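Local coordinates for Tautomerase_3 domain-containing protein (Corynebacterium halotolerans YIM 70093 = DSM 44683, PDB 7M58) that probably acts as a hydrolase of the cis-3-chloroacrylic acid dehalogenase family within the tautomerase superfamily, assembling as a trimer of identical chains, at residues A[80-85]-A[102-107]; A[115-120]-A[131-136]; A[126-131]-A[138-143]. All coordinates share one frame; numbering follows the deposited sequence.

Contact 1 (A[80-85]-A[102-107])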
loop_
_atom_site.group_PDB
_atom_site.type_symbol
_atom_site.label_atom_id
_atom_site.label_comp_id
_atom_site.label_asym_id
_atom_site.label_seq_id
_atom_site.Cartn_x
_atom_site.Cartn_y
_atom_site.Cartn_z
ATOM N N ASP A 80 -10.811 9.843 15.486
ATOM C CA ASP A 80 -10.826 11.296 15.415
ATOM C C ASP A 80 -9.994 11.760 14.225
ATOM O O ASP A 80 -10.475 12.564 13.406
ATOM C CB ASP A 80 -10.247 11.845 16.725
ATOM C CG ASP A 80 -11.319 12.169 17.753
ATOM O OD1 ASP A 80 -12.530 12.118 17.425
ATOM O OD2 ASP A 80 -10.949 12.340 18.944
ATOM N N LEU A 81 -8.806 11.163 14.064
ATOM C CA LEU A 81 -7.972 11.435 12.897
ATOM C C LEU A 81 -8.685 11.111 11.586
ATOM O O LEU A 81 -8.603 11.882 10.622
ATOM C CB LEU A 81 -6.679 10.643 12.996
ATOM C CG LEU A 81 -5.568 10.856 11.949
ATOM C CD1 LEU A 81 -4.913 12.216 12.064
ATOM C CD2 LEU A 81 -4.514 9.771 12.057
ATOM N N LEU A 82 -9.426 10.001 11.539
ATOM C CA LEU A 82 -10.137 9.641 10.318
ATOM C C LEU A 82 -11.222 10.656 9.998
ATOM O O LEU A 82 -11.313 11.144 8.868
ATOM C CB LEU A 82 -10.747 8.245 10.437
ATOM C CG LEU A 82 -9.885 7.033 10.080
ATOM C CD1 LEU A 82 -10.332 5.845 10.864
ATOM C CD2 LEU A 82 -10.023 6.742 8.592
ATOM N N GLU A 83 -12.067 10.974 10.978
ATOM C CA GLU A 83 -13.161 11.898 10.719
ATOM C C GLU A 83 -12.641 13.272 10.324
ATOM O O GLU A 83 -13.200 13.932 9.439
ATOM C CB GLU A 83 -14.050 11.985 11.946
ATOM C CG GLU A 83 -14.693 10.667 12.309
ATOM C CD GLU A 83 -15.710 10.797 13.438
ATOM O OE1 GLU A 83 -15.405 11.470 14.451
ATOM O OE2 GLU A 83 -16.820 10.240 13.304
ATOM N N GLN A 84 -11.551 13.707 10.942
ATOM C CA GLN A 84 -11.039 15.031 10.636
ATOM C C GLN A 84 -10.346 15.073 9.273
ATOM O O GLN A 84 -10.388 16.112 8.593
ATOM C CB GLN A 84 -10.109 15.463 11.755
ATOM C CG GLN A 84 -10.872 15.775 13.041
ATOM C CD GLN A 84 -10.092 16.680 13.984
ATOM O OE1 GLN A 84 -9.102 17.310 13.594
ATOM N NE2 GLN A 84 -10.489 16.686 15.256
ATOM N N ILE A 85 -9.710 13.971 8.856
ATOM C CA ILE A 85 -9.114 13.922 7.523
ATOM C C ILE A 85 -10.195 13.970 6.455
ATOM O O ILE A 85 -10.110 14.739 5.493
ATOM C CB ILE A 85 -8.231 12.671 7.374
ATOM C CG1 ILE A 85 -6.945 12.861 8.176
ATOM C CG2 ILE A 85 -7.917 12.403 5.911
ATOM C CD1 ILE A 85 -6.151 11.582 8.379
ATOM N N VAL A 102 -10.772 7.378 3.379
ATOM C CA VAL A 102 -9.550 7.295 4.181
ATOM C C VAL A 102 -9.444 5.906 4.816
ATOM O O VAL A 102 -10.402 5.423 5.433
ATOM C CB VAL A 102 -9.512 8.385 5.275
ATOM C CG1 VAL A 102 -8.120 8.501 5.873
ATOM C CG2 VAL A 102 -9.977 9.722 4.720
ATOM N N TYR A 103 -8.275 5.271 4.667
ATOM C CA TYR A 103 -7.947 4.004 5.312
ATOM C C TYR A 103 -6.729 4.186 6.207
ATOM O O TYR A 103 -5.734 4.805 5.809
ATOM C CB TYR A 103 -7.598 2.916 4.318
ATOM C CG TYR A 103 -8.713 2.336 3.512
ATOM C CD1 TYR A 103 -9.951 2.941 3.442
ATOM C CD2 TYR A 103 -8.496 1.194 2.768
ATOM C CE1 TYR A 103 -10.948 2.406 2.676
ATOM C CE2 TYR A 103 -9.474 0.651 2.007
ATOM C CZ TYR A 103 -10.707 1.253 1.963
ATOM O OH TYR A 103 -11.690 0.679 1.184
ATOM N N VAL A 104 -6.766 3.592 7.385
ATOM C CA VAL A 104 -5.639 3.643 8.311
ATOM C C VAL A 104 -5.119 2.233 8.540
ATOM O O VAL A 104 -5.834 1.380 9.094
ATOM C CB VAL A 104 -6.024 4.329 9.629
ATOM C CG1 VAL A 104 -5.018 4.012 10.730
ATOM C CG2 VAL A 104 -6.092 5.815 9.405
ATOM N N ASN A 105 -3.898 1.945 8.113
ATOM C CA ASN A 105 -3.227 0.694 8.419
ATOM C C ASN A 105 -2.239 0.986 9.533
ATOM O O ASN A 105 -1.535 1.998 9.490
ATOM C CB ASN A 105 -2.505 0.101 7.195
ATOM C CG ASN A 105 -1.848 -1.267 7.476
ATOM O OD1 ASN A 105 -2.493 -2.188 7.967
ATOM N ND2 ASN A 105 -0.553 -1.388 7.175
ATOM N N GLU A 106 -2.185 0.116 10.528
ATOM C CA GLU A 106 -1.399 0.352 11.730
ATOM C C GLU A 106 -0.202 -0.568 11.728
ATOM O O GLU A 106 -0.340 -1.777 11.515
ATOM C CB GLU A 106 -2.208 0.085 12.982
ATOM C CG GLU A 106 -3.200 1.125 13.287
ATOM C CD GLU A 106 -4.025 0.727 14.477
ATOM O OE1 GLU A 106 -3.514 0.822 15.621
ATOM O OE2 GLU A 106 -5.187 0.288 14.242
ATOM N N ILE A 107 0.980 -0.019 11.931
ATOM C CA ILE A 107 2.052 -0.987 11.866
ATOM C C ILE A 107 2.942 -0.707 13.084
ATOM O O ILE A 107 3.001 0.443 13.534
ATOM C CB ILE A 107 2.715 -0.940 10.486
ATOM C CG1 ILE A 107 3.002 -2.417 10.234
ATOM C CG2 ILE A 107 4.100 -0.292 10.495
ATOM C CD1 ILE A 107 3.286 -2.699 8.938
#

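Contact 2 (A[115-120]-A[131-136])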
loop_
_atom_site.group_PDB
_atom_site.type_symbol
_atom_site.label_atom_id
_atom_site.label_comp_id
_atom_site.label_asym_id
_atom_site.label_seq_id
_atom_site.Cartn_x
_atom_site.Cartn_y
_atom_site.Cartn_z
ATOM N N TYR A 115 14.595 8.670 9.178
ATOM C CA TYR A 115 15.851 9.327 9.552
ATOM C C TYR A 115 16.919 8.317 9.969
ATOM O O TYR A 115 17.731 8.584 10.853
ATOM C CB TYR A 115 15.619 10.370 10.647
ATOM C CG TYR A 115 14.620 11.389 10.187
ATOM C CD1 TYR A 115 14.964 12.341 9.225
ATOM C CD2 TYR A 115 13.331 11.395 10.679
ATOM C CE1 TYR A 115 14.056 13.273 8.777
ATOM C CE2 TYR A 115 12.414 12.331 10.244
ATOM C CZ TYR A 115 12.784 13.263 9.292
ATOM O OH TYR A 115 11.880 14.184 8.853
ATOM N N GLY A 116 16.916 7.151 9.332
ATOM C CA GLY A 116 17.926 6.138 9.563
ATOM C C GLY A 116 17.809 5.349 10.855
ATOM O O GLY A 116 18.729 4.586 11.178
ATOM N N LYS A 117 16.711 5.481 11.593
ATOM C CA LYS A 117 16.623 4.855 12.904
ATOM C C LYS A 117 15.257 4.211 13.075
ATOM O O LYS A 117 14.254 4.752 12.604
ATOM C CB LYS A 117 16.878 5.882 14.020
ATOM C CG LYS A 117 18.338 5.927 14.510
ATOM C CD LYS A 117 19.189 6.906 13.698
ATOM C CE LYS A 117 20.694 6.711 13.931
ATOM N NZ LYS A 117 21.185 5.363 13.490
ATOM N N LEU A 118 15.217 3.054 13.736
ATOM C CA LEU A 118 13.929 2.419 13.989
ATOM C C LEU A 118 13.091 3.344 14.849
ATOM O O LEU A 118 13.612 4.046 15.716
ATOM C CB LEU A 118 14.103 1.062 14.673
ATOM C CG LEU A 118 14.673 0.022 13.710
ATOM C CD1 LEU A 118 15.282 -1.165 14.425
ATOM C CD2 LEU A 118 13.589 -0.430 12.749
ATOM N N LEU A 119 11.817 3.407 14.550
ATOM C CA LEU A 119 10.927 4.329 15.244
ATOM C C LEU A 119 10.434 3.708 16.541
ATOM O O LEU A 119 10.340 2.483 16.648
ATOM C CB LEU A 119 9.728 4.685 14.376
ATOM C CG LEU A 119 9.980 5.680 13.250
ATOM C CD1 LEU A 119 8.678 6.286 12.741
ATOM C CD2 LEU A 119 10.921 6.784 13.722
ATOM N N PRO A 120 10.139 4.513 17.552
ATOM C CA PRO A 120 9.645 3.943 18.804
ATOM C C PRO A 120 8.135 3.856 18.833
ATOM O O PRO A 120 7.437 4.359 17.943
ATOM C CB PRO A 120 10.137 4.947 19.843
ATOM C CG PRO A 120 9.921 6.258 19.106
ATOM C CD PRO A 120 10.269 5.980 17.650
ATOM N N THR A 131 18.280 9.997 21.471
ATOM C CA THR A 131 19.226 9.019 20.939
ATOM C C THR A 131 19.845 9.449 19.611
ATOM O O THR A 131 20.876 8.899 19.221
ATOM C CB THR A 131 18.532 7.660 20.778
ATOM O OG1 THR A 131 17.857 7.331 21.998
ATOM C CG2 THR A 131 19.531 6.551 20.496
ATOM N N LEU A 132 19.257 10.405 18.899
ATOM C CA LEU A 132 19.795 10.761 17.600
ATOM C C LEU A 132 21.127 11.503 17.747
ATOM O O LEU A 132 21.396 12.130 18.774
ATOM C CB LEU A 132 18.784 11.588 16.805
ATOM C CG LEU A 132 17.389 10.958 16.722
ATOM C CD1 LEU A 132 16.461 11.743 15.842
ATOM C CD2 LEU A 132 17.500 9.535 16.181
ATOM N N PRO A 133 21.991 11.425 16.737
ATOM C CA PRO A 133 23.187 12.280 16.742
ATOM C C PRO A 133 22.818 13.755 16.744
ATOM O O PRO A 133 21.855 14.181 16.101
ATOM C CB PRO A 133 23.929 11.879 15.457
ATOM C CG PRO A 133 22.926 11.078 14.649
ATOM C CD PRO A 133 22.022 10.429 15.651
ATOM N N GLN A 134 23.647 14.537 17.443
ATOM C CA GLN A 134 23.354 15.939 17.701
ATOM C C GLN A 134 23.074 16.725 16.415
ATOM O O GLN A 134 22.265 17.662 16.419
ATOM C CB GLN A 134 24.501 16.558 18.496
ATOM C CG GLN A 134 24.245 18.010 18.857
ATOM C CD GLN A 134 25.033 18.468 20.062
ATOM O OE1 GLN A 134 26.164 18.950 19.931
ATOM N NE2 GLN A 134 24.451 18.310 21.245
ATOM N N SER A 135 23.752 16.390 15.321
ATOM C CA SER A 135 23.523 17.119 14.079
ATOM C C SER A 135 22.157 16.767 13.504
ATOM O O SER A 135 21.482 17.613 12.918
ATOM C CB SER A 135 24.619 16.816 13.055
ATOM O OG SER A 135 24.883 15.426 12.986
ATOM N N LEU A 136 21.741 15.511 13.642
ATOM C CA LEU A 136 20.380 15.153 13.260
ATOM C C LEU A 136 19.364 15.801 14.183
ATOM O O LEU A 136 18.290 16.217 13.737
ATOM C CB LEU A 136 20.212 13.632 13.266
ATOM C CG LEU A 136 18.875 13.103 12.739
ATOM C CD1 LEU A 136 18.604 13.588 11.323
ATOM C CD2 LEU A 136 18.838 11.562 12.812
#

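Contact 3 (A[126-131]-A[138-143])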
loop_
_atom_site.group_PDB
_atom_site.type_symbol
_atom_site.label_atom_id
_atom_site.label_comp_id
_atom_site.label_asym_id
_atom_site.label_seq_id
_atom_site.Cartn_x
_atom_site.Cartn_y
_atom_site.Cartn_z
ATOM N N GLU A 126 10.242 11.788 22.581
ATOM C CA GLU A 126 11.316 12.517 23.274
ATOM C C GLU A 126 12.499 11.601 23.567
ATOM O O GLU A 126 13.659 11.974 23.356
ATOM C CB GLU A 126 10.813 13.108 24.584
ATOM C CG GLU A 126 10.154 14.470 24.513
ATOM C CD GLU A 126 9.663 14.899 25.897
ATOM O OE1 GLU A 126 9.261 14.002 26.672
ATOM O OE2 GLU A 126 9.683 16.108 26.225
ATOM N N GLU A 127 12.221 10.425 24.131
ATOM C CA GLU A 127 13.258 9.431 24.375
ATOM C C GLU A 127 13.997 9.090 23.082
ATOM O O GLU A 127 15.230 9.063 23.054
ATOM C CB GLU A 127 12.640 8.186 25.022
ATOM C CG GLU A 127 13.151 7.882 26.427
ATOM C CD GLU A 127 12.569 6.595 26.987
ATOM O OE1 GLU A 127 13.186 6.010 27.918
ATOM O OE2 GLU A 127 11.517 6.123 26.469
ATOM N N TRP A 128 13.241 8.799 22.019
ATOM C CA TRP A 128 13.838 8.475 20.718
ATOM C C TRP A 128 14.723 9.621 20.233
ATOM O O TRP A 128 15.886 9.407 19.854
ATOM C CB TRP A 128 12.706 8.161 19.718
ATOM C CG TRP A 128 13.107 7.903 18.310
ATOM C CD1 TRP A 128 13.480 6.705 17.770
ATOM C CD2 TRP A 128 13.155 8.861 17.237
ATOM N NE1 TRP A 128 13.772 6.857 16.430
ATOM C CE2 TRP A 128 13.584 8.172 16.079
ATOM C CE3 TRP A 128 12.900 10.231 17.150
ATOM C CZ2 TRP A 128 13.755 8.811 14.840
ATOM C CZ3 TRP A 128 13.070 10.867 15.921
ATOM C CH2 TRP A 128 13.501 10.157 14.784
ATOM N N PHE A 129 14.203 10.850 20.306
ATOM C CA PHE A 129 14.933 12.027 19.844
ATOM C C PHE A 129 16.271 12.183 20.568
ATOM O O PHE A 129 17.283 12.540 19.944
ATOM C CB PHE A 129 14.046 13.255 20.046
ATOM C CG PHE A 129 14.623 14.528 19.518
ATOM C CD1 PHE A 129 14.496 14.861 18.177
ATOM C CD2 PHE A 129 15.289 15.401 20.359
ATOM C CE1 PHE A 129 15.029 16.039 17.691
ATOM C CE2 PHE A 129 15.821 16.583 19.871
ATOM C CZ PHE A 129 15.694 16.893 18.539
ATOM N N ALA A 130 16.315 11.886 21.872
ATOM C CA ALA A 130 17.561 12.051 22.622
ATOM C C ALA A 130 18.638 11.038 22.232
ATOM O O ALA A 130 19.793 11.196 22.652
ATOM C CB ALA A 130 17.290 11.988 24.127
ATOM N N THR A 131 18.280 9.997 21.471
ATOM C CA THR A 131 19.226 9.019 20.939
ATOM C C THR A 131 19.845 9.449 19.611
ATOM O O THR A 131 20.876 8.899 19.221
ATOM C CB THR A 131 18.532 7.660 20.778
ATOM O OG1 THR A 131 17.857 7.331 21.998
ATOM C CG2 THR A 131 19.531 6.551 20.496
ATOM N N GLU A 138 19.413 18.734 15.492
ATOM C CA GLU A 138 19.156 20.137 15.229
ATOM C C GLU A 138 18.587 20.404 13.834
ATOM O O GLU A 138 17.909 21.415 13.641
ATOM C CB GLU A 138 20.417 20.952 15.524
ATOM C CG GLU A 138 20.825 20.837 17.028
ATOM C CD GLU A 138 19.637 21.053 18.036
ATOM O OE1 GLU A 138 19.055 22.170 18.046
ATOM O OE2 GLU A 138 19.298 20.113 18.819
ATOM N N GLU A 139 18.783 19.518 12.861
ATOM C CA GLU A 139 18.012 19.668 11.626
ATOM C C GLU A 139 16.543 19.363 11.865
ATOM O O GLU A 139 15.672 20.069 11.351
ATOM C CB GLU A 139 18.560 18.790 10.489
ATOM C CG GLU A 139 20.055 18.598 10.503
ATOM C CD GLU A 139 20.547 17.565 9.491
ATOM O OE1 GLU A 139 21.080 17.993 8.440
ATOM O OE2 GLU A 139 20.412 16.341 9.734
ATOM N N LEU A 140 16.247 18.306 12.630
ATOM C CA LEU A 140 14.856 17.962 12.910
ATOM C C LEU A 140 14.152 19.046 13.709
ATOM O O LEU A 140 12.989 19.363 13.437
ATOM C CB LEU A 140 14.775 16.637 13.666
ATOM C CG LEU A 140 15.288 15.373 12.967
ATOM C CD1 LEU A 140 14.847 14.127 13.732
ATOM C CD2 LEU A 140 14.792 15.310 11.556
ATOM N N SER A 141 14.836 19.635 14.692
ATOM C CA SER A 141 14.214 20.681 15.496
ATOM C C SER A 141 13.923 21.938 14.692
ATOM O O SER A 141 13.072 22.730 15.100
ATOM C CB SER A 141 15.090 21.028 16.688
ATOM O OG SER A 141 16.392 21.323 16.246
ATOM N N ASP A 142 14.629 22.157 13.580
ATOM C CA ASP A 142 14.289 23.273 12.702
ATOM C C ASP A 142 12.953 23.071 11.986
ATOM O O ASP A 142 12.292 24.061 11.645
ATOM C CB ASP A 142 15.409 23.528 11.694
ATOM C CG ASP A 142 16.513 24.424 12.265
ATOM O OD1 ASP A 142 16.391 24.857 13.436
ATOM O OD2 ASP A 142 17.490 24.722 11.540
ATOM N N LEU A 143 12.521 21.828 11.778
ATOM C CA LEU A 143 11.221 21.559 11.168
ATOM C C LEU A 143 10.071 21.621 12.172
ATOM O O LEU A 143 10.139 21.062 13.270
ATOM C CB LEU A 143 11.249 20.190 10.496
ATOM C CG LEU A 143 12.518 19.886 9.689
ATOM C CD1 LEU A 143 12.529 18.446 9.200
ATOM C CD2 LEU A 143 12.666 20.832 8.520
#

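Contact 1 (A[80-85]-A[102-107])
Leu82 and Ile85, one turn apart on helix 75-92, meet Val102 and Val104 on strand 100-107, and all four are buried. Helix and strand segments run nearly antiparallel, at 153° between their N-to-C directions, with a closest axis approach of 9.0 Å.

The contact is made by the branched ends of aliphatic side chains. Leu82 touches both valines: it lies alongside Val102, the two pointing opposite ways, with Leu82 CD2 3.7 Å from Val102 CB, while its branch point CG comes to 4.0 Å from Val104 CG2. The isobutyl group of Leu82 therefore spans two strand residues that face the same way. Ile85 uses its short branch and lies roughly perpendicular to Val102, with Ile85 CG2 3.6 Å from Val102 CG2. That methyl lies anti to the backbone N because chi1 of Ile85 is -73°, which leaves the longer CG1 arm beside the N.

The one approach to a polar atom is of carbon to oxygen: Leu82 CD2 sits 3.4 Å from the backbone Val102 O. No hydrogen bond joins the two segments.

The strand's polar bonds run to its neighbours instead. Tyr103 and Asn105 bond through their backbones to strand 63-70, whereas Val102 and Val104 make backbone bonds to the second subunit, where Asn111 also donates its side-chain amide to Val104 O. Glu106 forms a salt bridge with Lys78.

Such a helix, laid on the sheet between two parallel neighbouring strands, is the beta-alpha-beta unit 63-70, 75-92, 100-107, the building block of the tautomerase fold.

Contact 2 (A[115-120]-A[131-136])
Lys117 and Leu132 run side by side with their ends pointing opposite ways, while Leu136 reaches Tyr115. The first segment carries the tight end of a beta-hairpin: strands 112-114 and 117-118 are joined by Tyr115 and Gly116, whose positive phi values, 56° and 75°, are those of a type I' turn. The second segment leads into helix 134-142, with Pro133 in the N-cap position.

Lys117 touches with its aliphatic stem. The chain bends at chi2 (89°), and its middle carbons run alongside one methyl of Leu132: Lys117 CD is 4.0 Å and Lys117 CG 4.1 Å from Leu132 CD2. Leu132 also packs on Gln137 and Leu140 of helix 134-142, and offers CD2 to the hairpin.

Leu136, on the first turn of the helix, meets the other end of the turn. It sends CD2 against the base of Tyr115 and not against the phenol tip, with Leu136 CD2 4.1 Å from Tyr115 CB and 3.7 Å from the backbone Tyr115 O. The ring of Tyr115 carries on past this point. Its hydroxyl is hydrogen-bonded to the carbonyl of Tyr37, and Trp101 of the third subunit stacks edge-to-face with it, which ties the hairpin turn to a neighbouring chain as well as to its own.

No hydrogen bond crosses between the segments. Beyond Leu132 the lysine stem passes the proline ring, Lys117 CE lying 4.3 Å from Pro133 CD, and a second bend, at chi4, then folds the ammonium back toward the turn, where Lys117 NZ makes a weak hydrogen bond of 3.5 Å to Gly116 O.

Contact 3 (A[126-131]-A[138-143])
The carbonyl of Trp128, whose indole meets Leu140 across the contact, takes the backbone N-H of Thr131, with Thr131 N 2.9 Å from Trp128 O. One turn's worth of chain is thereby closed just behind the aromatic pair Trp128 and Phe129. Ala130 N adds a 3.0 Å bond to Glu126 O, and Thr131 turns its hydroxyl back to the carbonyl of Glu127 in a weak bond. These bonds finish the helical turn that carries the two rings.

From there both rings extend toward helix 134-142. Each has CG anti to the backbone N, with chi1 176° in Trp128 and -176° in Phe129, yet as neighbours on a helix they leave it in different directions and meet Leu140 at different points. Phe129 comes with its edge: Leu140 CB lies near the plane of the phenyl ring, 4.1 Å from Phe129 CE1, and the two side chains pass one another head to tail. Trp128 reaches the far end of the same leucine, its six-membered ring bringing Trp128 CZ3 to 4.3 Å from Leu140 CD1. Leu140 is buried and is touched by one aromatic near its root and by the other at a methyl.

Polar groups complete the setting from outside the pair. The indole N-H of Trp128 is hydrogen-bonded to Leu118 O, and Phe129 O receives the side-chain amide of Gln137, a direct link to the second helix.

Two short consecutive helices, 125-129 and 134-142, are joined here by a brief loop at the C-terminal end of the chain, packed through an aromatic-aliphatic contact of Trp128 and Phe129 with Leu140 and linked by the Gln137 bond.

How the contacts relate
Contact 1 comes first along the chain and closes before the other two open. It lies near the middle of the subunit, its centre 8 Å from that of the chain, inside the second beta-alpha-beta unit. Contacts 2 and 3 sit well out from there, with centres 26 and 25 Å from contact 1 but only 7 Å from each other. Their segments alternate in sequence, share Thr131 and both use helix 134-142. They touch directly: Leu132 CD1 is 3.6 Å from Leu140 CD1, and Tyr115 also packs on Leu140. The C-terminal hairpin and helices form a peripheral cluster beside the sheet-and-helix body, connected to it through Tyr37 and Arg70.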